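Local coordinates for protein methyl-coenzyme M reductase gamma subunit (Methermicoccus shengliensis DSM 18856, PDB 7NKG) that forms the gamma subunit of methyl-coenzyme M reductase and helps bind the nickel cofactor factor 430, at which the enzyme probably forms methane in the last step of methanogenesis, at residues 153-158 with 171-176; 86-91 with 147-152; 181-186 with 198-203. All blocks are in the same frame, centred on the assembly; numbering follows the deposited sequence.

Interaction 1 (153-158 with 171-176); sequences GATVHG and DMLDRR. With F43 (factor 430), chain V.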
loop_
_atom_site.group_PDB
_atom_site.type_symbol
_atom_site.label_atom_id
_atom_site.label_comp_id
_atom_site.label_asym_id
_atom_site.label_seq_id
_atom_site.Cartn_x
_atom_site.Cartn_y
_atom_site.Cartn_z
ATOM N N GLY C 153 -18.298 13.018 -32.428
ATOM C CA GLY C 153 -17.672 11.873 -31.778
ATOM C C GLY C 153 -16.421 12.260 -30.990
ATOM O O GLY C 153 -15.850 11.422 -30.290
ATOM N N ALA C 154 -15.957 13.512 -31.119
ATOM C CA ALA C 154 -14.767 14.010 -30.417
ATOM C C ALA C 154 -14.772 15.557 -30.448
ATOM O O ALA C 154 -15.323 16.154 -31.382
ATOM C CB ALA C 154 -13.504 13.482 -31.076
ATOM N N THR C 155 -14.134 16.209 -29.462
ATOM C CA THR C 155 -14.068 17.678 -29.358
ATOM C C THR C 155 -15.505 18.240 -29.328
ATOM O O THR C 155 -15.933 18.974 -30.208
ATOM C CB THR C 155 -13.195 18.266 -30.478
ATOM O OG1 THR C 155 -11.993 17.506 -30.591
ATOM C CG2 THR C 155 -12.891 19.729 -30.244
ATOM N N VAL C 156 -16.234 17.843 -28.299
ATOM C CA VAL C 156 -17.663 18.087 -28.191
ATOM C C VAL C 156 -18.043 19.476 -27.676
ATOM O O VAL C 156 -19.197 19.863 -27.846
ATOM C CB VAL C 156 -18.332 16.974 -27.333
ATOM C CG1 VAL C 156 -17.987 15.587 -27.892
ATOM C CG2 VAL C 156 -17.947 17.085 -25.851
ATOM N N HIS C 157 -17.108 20.206 -27.037
ATOM C CA HIS C 157 -17.339 21.516 -26.408
ATOM C C HIS C 157 -18.348 22.411 -27.143
ATOM O O HIS C 157 -18.206 22.619 -28.349
ATOM C CB HIS C 157 -16.009 22.279 -26.291
ATOM C CG HIS C 157 -16.058 23.455 -25.365
ATOM N ND1 HIS C 157 -16.198 23.287 -24.000
ATOM C CD2 HIS C 157 -15.906 24.775 -25.626
ATOM C CE1 HIS C 157 -16.179 24.510 -23.478
ATOM N NE2 HIS C 157 -15.990 25.436 -24.417
ATOM N N GLY C 158 -19.356 22.891 -26.436
ATOM C CA GLY C 158 -20.347 23.774 -27.036
ATOM C C GLY C 158 -21.731 23.756 -26.413
ATOM O O GLY C 158 -22.445 24.752 -26.528
ATOM N N ASP C 171 -18.647 24.914 -32.685
ATOM C CA ASP C 171 -17.989 23.628 -32.886
ATOM C C ASP C 171 -16.517 23.958 -33.126
ATOM O O ASP C 171 -16.197 24.601 -34.130
ATOM C CB ASP C 171 -18.577 22.891 -34.106
ATOM C CG ASP C 171 -17.956 21.523 -34.364
ATOM O OD1 ASP C 171 -16.947 21.182 -33.683
ATOM O OD2 ASP C 171 -18.441 20.814 -35.288
ATOM N N MET C 172 -15.609 23.529 -32.227
ATOM C CA MET C 172 -14.175 23.801 -32.415
ATOM C C MET C 172 -13.666 23.241 -33.752
ATOM O O MET C 172 -12.792 23.862 -34.368
ATOM C CB MET C 172 -13.367 23.179 -31.282
ATOM C CG MET C 172 -11.894 23.547 -31.294
ATOM S SD MET C 172 -10.994 22.596 -30.072
ATOM C CE MET C 172 -9.463 23.506 -30.001
ATOM N N LEU C 173 -14.212 22.090 -34.211
ATOM C CA LEU C 173 -13.783 21.463 -35.468
ATOM C C LEU C 173 -14.602 21.871 -36.696
ATOM O O LEU C 173 -14.324 21.371 -37.782
ATOM C CB LEU C 173 -13.766 19.938 -35.325
ATOM C CG LEU C 173 -12.959 19.390 -34.150
ATOM C CD1 LEU C 173 -12.995 17.887 -34.154
ATOM C CD2 LEU C 173 -11.490 19.869 -34.163
ATOM N N ASP C 174 -15.578 22.782 -36.543
ATOM C CA ASP C 174 -16.345 23.316 -37.658
ATOM C C ASP C 174 -16.891 22.218 -38.608
ATOM O O ASP C 174 -16.643 22.270 -39.806
ATOM C CB ASP C 174 -15.446 24.324 -38.414
ATOM C CG ASP C 174 -16.136 25.128 -39.496
ATOM O OD1 ASP C 174 -17.370 25.291 -39.417
ATOM O OD2 ASP C 174 -15.444 25.571 -40.436
ATOM N N ARG C 175 -17.557 21.189 -38.057
ATOM C CA ARG C 175 -18.093 20.094 -38.889
ATOM C C ARG C 175 -19.343 20.507 -39.650
ATOM O O ARG C 175 -19.614 19.964 -40.720
ATOM C CB ARG C 175 -18.429 18.869 -38.034
ATOM C CG ARG C 175 -17.211 18.149 -37.508
ATOM C CD ARG C 175 -17.542 17.306 -36.314
ATOM N NE ARG C 175 -17.335 18.109 -35.115
ATOM C CZ ARG C 175 -16.851 17.667 -33.959
ATOM N NH1 ARG C 175 -16.553 16.378 -33.797
ATOM N NH2 ARG C 175 -16.670 18.503 -32.950
ATOM N N ARG C 176 -20.129 21.417 -39.079
ATOM C CA ARG C 176 -21.357 21.880 -39.713
ATOM C C ARG C 176 -21.570 23.349 -39.408
ATOM O O ARG C 176 -21.130 23.860 -38.372
ATOM C CB ARG C 176 -22.558 21.026 -39.270
ATOM C CG ARG C 176 -22.904 21.148 -37.766
ATOM C CD ARG C 176 -23.932 22.254 -37.511
ATOM N NE ARG C 176 -24.269 22.432 -36.094
ATOM C CZ ARG C 176 -23.510 23.063 -35.196
ATOM N NH1 ARG C 176 -23.924 23.189 -33.934
ATOM N NH2 ARG C 176 -22.340 23.587 -35.550
HETATM NI NI F43 V . -12.870 15.191 -19.930
HETATM N NA F43 V . -10.859 14.675 -19.846
HETATM C CHA F43 V . -10.493 16.011 -17.872
HETATM C C1A F43 V . -10.028 15.223 -19.068
HETATM C C2A F43 V . -8.579 15.063 -19.502
HETATM C C3A F43 V . -8.762 14.538 -20.941
HETATM C C4A F43 V . -10.112 13.788 -20.767
HETATM C C5A F43 V . -7.873 13.967 -18.668
HETATM C C6A F43 V . -6.407 13.781 -19.055
HETATM O O7A F43 V . -5.528 14.562 -18.690
HETATM N N8A F43 V . -6.118 12.736 -19.727
HETATM C C9A F43 V . -7.834 16.394 -19.337
HETATM C CAA F43 V . -8.791 15.622 -22.056
HETATM C CBA F43 V . -7.394 16.132 -22.412
HETATM C CCA F43 V . -7.238 16.417 -23.875
HETATM O ODA F43 V . -8.028 17.217 -24.440
HETATM O OEA F43 V . -6.278 15.851 -24.464
HETATM N NB F43 V . -13.162 13.652 -21.282
HETATM C CHB F43 V . -10.882 13.492 -22.051
HETATM C C1B F43 V . -12.141 12.683 -21.740
HETATM C C2B F43 V . -12.781 11.981 -22.980
HETATM C C3B F43 V . -13.967 12.877 -23.354
HETATM C C4B F43 V . -14.180 13.625 -22.067
HETATM N N5B F43 V . -11.863 11.544 -20.863
HETATM C C6B F43 V . -12.407 10.407 -21.270
HETATM O O7B F43 V . -12.227 9.295 -20.777
HETATM C C8B F43 V . -13.315 10.650 -22.434
HETATM C C9B F43 V . -11.822 11.608 -24.137
HETATM C CAB F43 V . -13.639 13.873 -24.491
HETATM C CBB F43 V . -14.770 14.843 -24.832
HETATM C CCB F43 V . -14.525 15.429 -26.203
HETATM O ODB F43 V . -14.442 16.673 -26.353
HETATM O OEB F43 V . -14.443 14.652 -27.191
HETATM N NC F43 V . -14.769 15.940 -20.207
HETATM C CHC F43 V . -15.460 14.333 -21.842
HETATM C C1C F43 V . -15.670 15.390 -21.039
HETATM C C2C F43 V . -17.019 16.035 -20.971
HETATM C C3C F43 V . -16.659 17.350 -20.271
HETATM C C4C F43 V . -15.300 17.071 -19.660
HETATM C C5C F43 V . -17.890 15.158 -20.067
HETATM C C6C F43 V . -19.311 15.719 -20.092
HETATM O O7C F43 V . -19.856 15.915 -21.193
HETATM O O8C F43 V . -19.914 15.959 -19.018
HETATM C C8C F43 V . -16.534 18.520 -21.263
HETATM C C9C F43 V . -17.886 18.917 -21.870
HETATM C CAC F43 V . -17.853 20.265 -22.583
HETATM O OBC F43 V . -18.949 20.749 -22.959
HETATM O OCC F43 V . -16.763 20.864 -22.779
HETATM N ND F43 V . -12.503 16.897 -18.853
HETATM C CHD F43 V . -14.703 17.887 -18.742
HETATM C C5D F43 V . -13.442 19.725 -16.831
HETATM C C6D F43 V . -14.830 20.114 -17.324
HETATM C C7D F43 V . -15.482 18.916 -17.971
HETATM O O8D F43 V . -16.690 18.881 -17.873
HETATM C C9D F43 V . -10.127 19.299 -17.474
HETATM C CAD F43 V . -10.101 20.276 -16.306
HETATM O OBD F43 V . -9.527 21.395 -16.446
HETATM O OCD F43 V . -10.659 20.005 -15.206
HETATM C C1D F43 V . -13.366 17.861 -18.528
HETATM C C2D F43 V . -12.632 19.045 -17.942
HETATM C C3D F43 V . -11.342 18.390 -17.467
HETATM C C4D F43 V . -11.140 17.255 -18.466
HETATM O O HOH W 1 -16.375 21.756 -30.136
#
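The backbones of the two irregular segments come nearest at Thr155 and Met172, whose CA atoms are 6.8 Å apart. Neither forms a helix or strand here; residues 171-174 make a type I beta turn, and a bridging water accepts from Met172 N while donating to the carbonyls of Thr155 and His157. The turn presents Arg175, whose guanidinium takes backbone oxygens of 153-158 at its edge. Arg175 NH1 reaches Ala154 O at 2.7 Å, lying in the plane of that carbonyl, whereas Arg175 NH2 meets Thr155 O at 2.9 Å from 44° above the carbonyl plane. Asp171 fixes the rotation of this group: side-on, its OD2 receives NE and its OD1 receives NH2 of Arg175 (2.8 Å), and the carboxylate also takes Leu173 N, an Asx turn, and Arg175 N. The two acidic oxygens probably offset the buried positive charge. Thr155 sets CG2 anti to its backbone N, which aims the methyl at Met172 SD, 3.4 Å away, while Leu173 CD1 lies against Thr155 CB and over one guanidinium face. Thr155 OG1 bonds to the backbone of another protein chain. On the cofactor side, Thr155 N and Val156 N (2.9 Å to ODB) hold one factor 430 carboxylate, and His157 ND1 donates to OCC of a second at 2.8 Å, in the ring plane. The arrangement is a cofactor-binding loop of the factor 430 pocket, backed by an arginine-aspartate pair.

Interaction 2 (86-91 with 147-152); sequences VQWTDS and ALAGLR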
loop_
_atom_site.group_PDB
_atom_site.type_symbol
_atom_site.label_atom_id
_atom_site.label_comp_id
_atom_site.label_asym_id
_atom_site.label_seq_id
_atom_site.Cartn_x
_atom_site.Cartn_y
_atom_site.Cartn_z
ATOM N N VAL C 86 -23.143 6.669 -32.562
ATOM C CA VAL C 86 -23.768 7.918 -32.992
ATOM C C VAL C 86 -23.692 8.805 -31.746
ATOM O O VAL C 86 -24.255 8.422 -30.717
ATOM C CB VAL C 86 -25.234 7.710 -33.442
ATOM C CG1 VAL C 86 -25.928 9.050 -33.685
ATOM C CG2 VAL C 86 -25.296 6.839 -34.696
ATOM N N GLN C 87 -22.957 9.926 -31.800
ATOM C CA GLN C 87 -22.816 10.802 -30.637
ATOM C C GLN C 87 -23.293 12.203 -30.970
ATOM O O GLN C 87 -22.857 12.775 -31.968
ATOM C CB GLN C 87 -21.373 10.830 -30.121
ATOM C CG GLN C 87 -21.203 11.718 -28.895
ATOM C CD GLN C 87 -19.966 11.368 -28.120
ATOM O OE1 GLN C 87 -19.979 10.472 -27.271
ATOM N NE2 GLN C 87 -18.854 12.054 -28.393
ATOM N N TRP C 88 -24.145 12.767 -30.096
ATOM C CA TRP C 88 -24.754 14.082 -30.257
ATOM C C TRP C 88 -24.382 15.046 -29.135
ATOM O O TRP C 88 -24.289 14.635 -27.982
ATOM C CB TRP C 88 -26.283 13.946 -30.224
ATOM C CG TRP C 88 -26.876 13.538 -31.537
ATOM C CD1 TRP C 88 -27.298 12.293 -31.903
ATOM C CD2 TRP C 88 -27.098 14.390 -32.668
ATOM N NE1 TRP C 88 -27.757 12.314 -33.201
ATOM C CE2 TRP C 88 -27.655 13.594 -33.691
ATOM C CE3 TRP C 88 -26.896 15.758 -32.909
ATOM C CZ2 TRP C 88 -28.009 14.118 -34.935
ATOM C CZ3 TRP C 88 -27.216 16.268 -34.150
ATOM C CH2 TRP C 88 -27.778 15.455 -35.145
ATOM N N THR C 89 -24.235 16.321 -29.479
ATOM C CA THR C 89 -24.062 17.425 -28.540
ATOM C C THR C 89 -25.272 18.318 -28.774
ATOM O O THR C 89 -25.622 18.587 -29.930
ATOM C CB THR C 89 -22.757 18.162 -28.766
ATOM O OG1 THR C 89 -21.682 17.259 -28.490
ATOM C CG2 THR C 89 -22.624 19.404 -27.880
ATOM N N ASP C 90 -25.926 18.761 -27.689
ATOM C CA ASP C 90 -27.158 19.552 -27.803
ATOM C C ASP C 90 -27.060 20.832 -26.983
ATOM O O ASP C 90 -26.796 20.764 -25.783
ATOM C CB ASP C 90 -28.333 18.705 -27.298
ATOM C CG ASP C 90 -28.587 17.507 -28.185
ATOM O OD1 ASP C 90 -29.059 17.709 -29.316
ATOM O OD2 ASP C 90 -28.309 16.366 -27.743
ATOM N N SER C 91 -27.306 21.993 -27.612
ATOM C CA SER C 91 -27.240 23.263 -26.903
ATOM C C SER C 91 -28.212 23.331 -25.743
ATOM O O SER C 91 -29.348 22.864 -25.840
ATOM C CB SER C 91 -27.533 24.430 -27.842
ATOM O OG SER C 91 -27.335 25.674 -27.190
ATOM N N ALA C 147 -28.928 23.374 -36.164
ATOM C CA ALA C 147 -28.087 24.481 -35.696
ATOM C C ALA C 147 -27.764 24.284 -34.200
ATOM O O ALA C 147 -26.603 24.458 -33.791
ATOM C CB ALA C 147 -28.804 25.814 -35.893
ATOM N N LEU C 148 -28.791 24.002 -33.359
ATOM C CA LEU C 148 -28.572 23.868 -31.920
ATOM C C LEU C 148 -27.956 22.539 -31.525
ATOM O O LEU C 148 -27.525 22.423 -30.384
ATOM C CB LEU C 148 -29.884 24.086 -31.154
ATOM C CG LEU C 148 -30.552 25.459 -31.331
ATOM C CD1 LEU C 148 -31.950 25.456 -30.738
ATOM C CD2 LEU C 148 -29.739 26.576 -30.687
ATOM N N ALA C 149 -27.858 21.570 -32.442
ATOM C CA ALA C 149 -27.276 20.269 -32.141
ATOM C C ALA C 149 -26.230 19.930 -33.200
ATOM O O ALA C 149 -26.242 20.500 -34.293
ATOM C CB ALA C 149 -28.382 19.218 -32.125
ATOM N N GLY C 150 -25.330 19.010 -32.869
ATOM C CA GLY C 150 -24.330 18.557 -33.822
ATOM C C GLY C 150 -23.817 17.179 -33.478
ATOM O O GLY C 150 -23.682 16.850 -32.293
ATOM N N LEU C 151 -23.576 16.360 -34.505
ATOM C CA LEU C 151 -22.992 15.032 -34.318
ATOM C C LEU C 151 -21.514 15.274 -34.081
ATOM O O LEU C 151 -20.852 15.899 -34.917
ATOM C CB LEU C 151 -23.160 14.174 -35.568
ATOM C CG LEU C 151 -24.522 13.538 -35.764
ATOM C CD1 LEU C 151 -24.700 13.154 -37.193
ATOM C CD2 LEU C 151 -24.693 12.315 -34.877
ATOM N N ARG C 152 -21.017 14.827 -32.939
ATOM C CA ARG C 152 -19.623 15.030 -32.543
ATOM C C ARG C 152 -19.122 13.830 -31.792
ATOM O O ARG C 152 -19.480 13.662 -30.635
ATOM C CB ARG C 152 -19.503 16.266 -31.638
ATOM C CG ARG C 152 -20.131 17.521 -32.228
ATOM C CD ARG C 152 -20.020 18.720 -31.326
ATOM N NE ARG C 152 -20.664 19.868 -31.952
ATOM C CZ ARG C 152 -20.681 21.097 -31.454
ATOM N NH1 ARG C 152 -20.071 21.364 -30.296
ATOM N NH2 ARG C 152 -21.278 22.080 -32.118
#
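Gln87 and Arg152 exchange two hydrogen bonds: Arg152 N donates to Gln87 O, and Gln87 NE2 donates to Arg152 O at 2.8 Å, on a lone pair in the carbonyl plane. With CG anti to the backbone N (chi1 -179°), the glutamine chain runs out beside that carbonyl, and its OE1 accepts from Arg121, a residue of the factor 430 pocket. Further along, Thr89 and Gly150 form a hydrogen-bonded antiparallel pair, Thr89 N reaching Gly150 O at 2.9 Å, and Ser91 N to Leu148 O (2.8 Å) carries the ladder past the strand end. Trp88 with Leu151 and Asp90 with Ala149 are the non-hydrogen-bonded pairs. On their face, Leu151 CD2 sits over the five-membered ring of Trp88, 3.6 Å from its centroid and 20° off the normal, a CH-pi contact. The same methyl touches Val86 CG1 at 3.7 Å, and Trp88 CZ3 packs on Ala149 CB. The indole NE1 is bound to Ser138, and Asp90 forms a salt bridge with Arg102. On the Thr89 face, the extended Arg152 chain crosses the threonine at about a right angle, CD lying 3.6 Å from Thr89 OG1, which bonds to Gly120 O; the guanidinium continues to Phe170 O and Val156 O. This is regular antiparallel pairing, in which 149-151 forms an outer strand of the chain's four-stranded sheet, close to the factor 430 site.

Interaction 3 (181-186 with 198-203); sequences GTIIMD and VDLGKP
Met185 and Val198 form a hydrogen-bonded antiparallel pair within the backbone ladder, Met185 N meeting Val198 O at 2.9 Å in the carbonyl plane and Val198 N returning to Met185 O. Next to it, Ile184 and Asp199 are a non-hydrogen-bonded pair. Leu200 N then donates to Ile183 O at 2.8 Å, nearly head-on, whereas Ile183 N meets Gly201 O from well above its carbonyl plane. Among side chains, Thr182 OG1 donates to Asp199 OD1 at 2.6 Å, arriving on the syn side 21° out of the carboxylate plane. The threonine holds OG1 anti to its backbone N (chi1 -163°), which turns the hydroxyl across to the aspartate. Asp199 OD1 also accepts Gly201 N at 2.9 Å from its anti side, closing an Asx turn, and a water donates to Thr182 OG1. A valine in place of Thr182 would probably leave Asp199 OD1 without its hydroxyl donor and the Asx turn less firmly tied to the neighbouring strand. Apolar contacts line the side of Ile183 and Met185: Ile183 CG2 meets Leu200 CB at 4.1 Å, Leu200 CD1 lies 4.0 Å from Met185 CB, and Pro203 CG borders Ile183 CG1. Ile40 of helix 34-41 packs on Met185 and Val198. Together these bonds define a beta hairpin of strands 182-187 and 193-201, within a three-stranded antiparallel sheet.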
loop_
_atom_site.group_PDB
_atom_site.type_symbol
_atom_site.label_atom_id
_atom_site.label_comp_id
_atom_site.label_asym_id
_atom_site.label_seq_id
_atom_site.Cartn_x
_atom_site.Cartn_y
_atom_site.Cartn_z
ATOM N N GLY C 181 -28.421 29.934 -45.992
ATOM C CA GLY C 181 -29.783 29.568 -45.623
ATOM C C GLY C 181 -30.047 28.119 -45.255
ATOM O O GLY C 181 -31.202 27.766 -45.015
ATOM N N THR C 182 -29.000 27.278 -45.132
ATOM C CA THR C 182 -29.200 25.880 -44.719
ATOM C C THR C 182 -28.002 25.373 -43.921
ATOM O O THR C 182 -26.912 25.934 -44.039
ATOM C CB THR C 182 -29.441 24.967 -45.935
ATOM O OG1 THR C 182 -30.018 23.732 -45.481
ATOM C CG2 THR C 182 -28.161 24.745 -46.778
ATOM N N ILE C 183 -28.197 24.309 -43.122
ATOM C CA ILE C 183 -27.086 23.752 -42.354
ATOM C C ILE C 183 -26.378 22.749 -43.234
ATOM O O ILE C 183 -26.996 21.784 -43.700
ATOM C CB ILE C 183 -27.529 23.119 -41.019
ATOM C CG1 ILE C 183 -28.097 24.227 -40.075
ATOM C CG2 ILE C 183 -26.339 22.331 -40.378
ATOM C CD1 ILE C 183 -27.041 25.166 -39.373
ATOM N N ILE C 184 -25.071 22.944 -43.409
ATOM C CA ILE C 184 -24.238 22.052 -44.196
ATOM C C ILE C 184 -23.282 21.358 -43.260
ATOM O O ILE C 184 -22.571 22.034 -42.526
ATOM C CB ILE C 184 -23.432 22.861 -45.265
ATOM C CG1 ILE C 184 -24.372 23.475 -46.340
ATOM C CG2 ILE C 184 -22.307 22.010 -45.906
ATOM C CD1 ILE C 184 -25.184 22.514 -47.170
ATOM N N MET C 185 -23.195 20.028 -43.356
ATOM C CA MET C 185 -22.224 19.236 -42.635
ATOM C C MET C 185 -21.291 18.644 -43.713
ATOM O O MET C 185 -21.748 17.892 -44.567
ATOM C CB MET C 185 -22.912 18.110 -41.859
ATOM C CG MET C 185 -21.953 17.363 -40.993
ATOM S SD MET C 185 -22.750 16.217 -39.867
ATOM C CE MET C 185 -21.301 15.745 -38.901
ATOM N N ASP C 186 -20.010 19.038 -43.712
ATOM C CA ASP C 186 -19.046 18.586 -44.724
ATOM C C ASP C 186 -17.803 17.892 -44.115
ATOM O O ASP C 186 -16.765 17.799 -44.763
ATOM C CB ASP C 186 -18.662 19.751 -45.651
ATOM C CG ASP C 186 -18.044 20.944 -44.958
ATOM O OD1 ASP C 186 -17.726 20.833 -43.748
ATOM O OD2 ASP C 186 -17.885 21.996 -45.622
ATOM N N VAL C 198 -23.288 17.558 -46.971
ATOM C CA VAL C 198 -24.549 16.951 -46.570
ATOM C C VAL C 198 -25.446 18.084 -46.083
ATOM O O VAL C 198 -25.054 18.863 -45.207
ATOM C CB VAL C 198 -24.378 15.829 -45.521
ATOM C CG1 VAL C 198 -25.737 15.336 -45.030
ATOM C CG2 VAL C 198 -23.572 14.675 -46.110
ATOM N N ASP C 199 -26.630 18.200 -46.677
ATOM C CA ASP C 199 -27.584 19.246 -46.343
ATOM C C ASP C 199 -28.530 18.766 -45.242
ATOM O O ASP C 199 -29.408 17.934 -45.496
ATOM C CB ASP C 199 -28.368 19.643 -47.605
ATOM C CG ASP C 199 -29.265 20.854 -47.451
ATOM O OD1 ASP C 199 -29.448 21.320 -46.300
ATOM O OD2 ASP C 199 -29.793 21.330 -48.475
ATOM N N LEU C 200 -28.353 19.299 -44.024
ATOM C CA LEU C 200 -29.219 18.977 -42.890
ATOM C C LEU C 200 -30.445 19.900 -42.759
ATOM O O LEU C 200 -31.194 19.768 -41.794
ATOM C CB LEU C 200 -28.405 18.963 -41.587
ATOM C CG LEU C 200 -27.189 18.025 -41.543
ATOM C CD1 LEU C 200 -26.519 18.096 -40.173
ATOM C CD2 LEU C 200 -27.561 16.574 -41.864
ATOM N N GLY C 201 -30.679 20.774 -43.729
ATOM C CA GLY C 201 -31.878 21.588 -43.754
ATOM C C GLY C 201 -31.845 22.788 -42.856
ATOM O O GLY C 201 -30.810 23.145 -42.286
ATOM N N LYS C 202 -33.005 23.408 -42.728
ATOM C CA LYS C 202 -33.112 24.650 -42.007
ATOM C C LYS C 202 -33.042 24.486 -40.491
ATOM O O LYS C 202 -33.543 23.487 -39.960
ATOM C CB LYS C 202 -34.421 25.370 -42.368
ATOM C CG LYS C 202 -35.690 24.709 -41.820
ATOM C CD LYS C 202 -36.954 25.193 -42.524
ATOM C CE LYS C 202 -38.183 24.421 -42.080
ATOM N NZ LYS C 202 -38.277 23.038 -42.623
ATOM N N PRO C 203 -32.527 25.491 -39.756
ATOM C CA PRO C 203 -32.622 25.429 -38.293
ATOM C C PRO C 203 -34.054 25.683 -37.832
ATOM O O PRO C 203 -34.845 26.312 -38.548
ATOM C CB PRO C 203 -31.792 26.633 -37.833
ATOM C CG PRO C 203 -31.008 27.066 -39.028
ATOM C CD PRO C 203 -31.905 26.761 -40.179
HETATM O O HOH W 2 -32.168 23.206 -47.081
#

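Along the chain the contacts follow one another, interaction 2 closing before interaction 1 opens and interaction 1 before interaction 3. Interactions 1 and 2 are centred about 9 Å apart, 2 and 3 about 13 Å, and 1 and 3 about 16 Å. Strand 149-151 of the four-stranded sheet runs directly into the cofactor loop of interaction 1, whose second segment leads into strand 176-179, the neighbour of 182-187 in the three-stranded sheet. Arg176 spans the junction, its NE reaching Ala149 O and its CD packing on Ile183 CG2. Helix 34-41 touches both sheets. The factor 430 loop is thus joined to two sheets, with the hairpin farther from the cofactor.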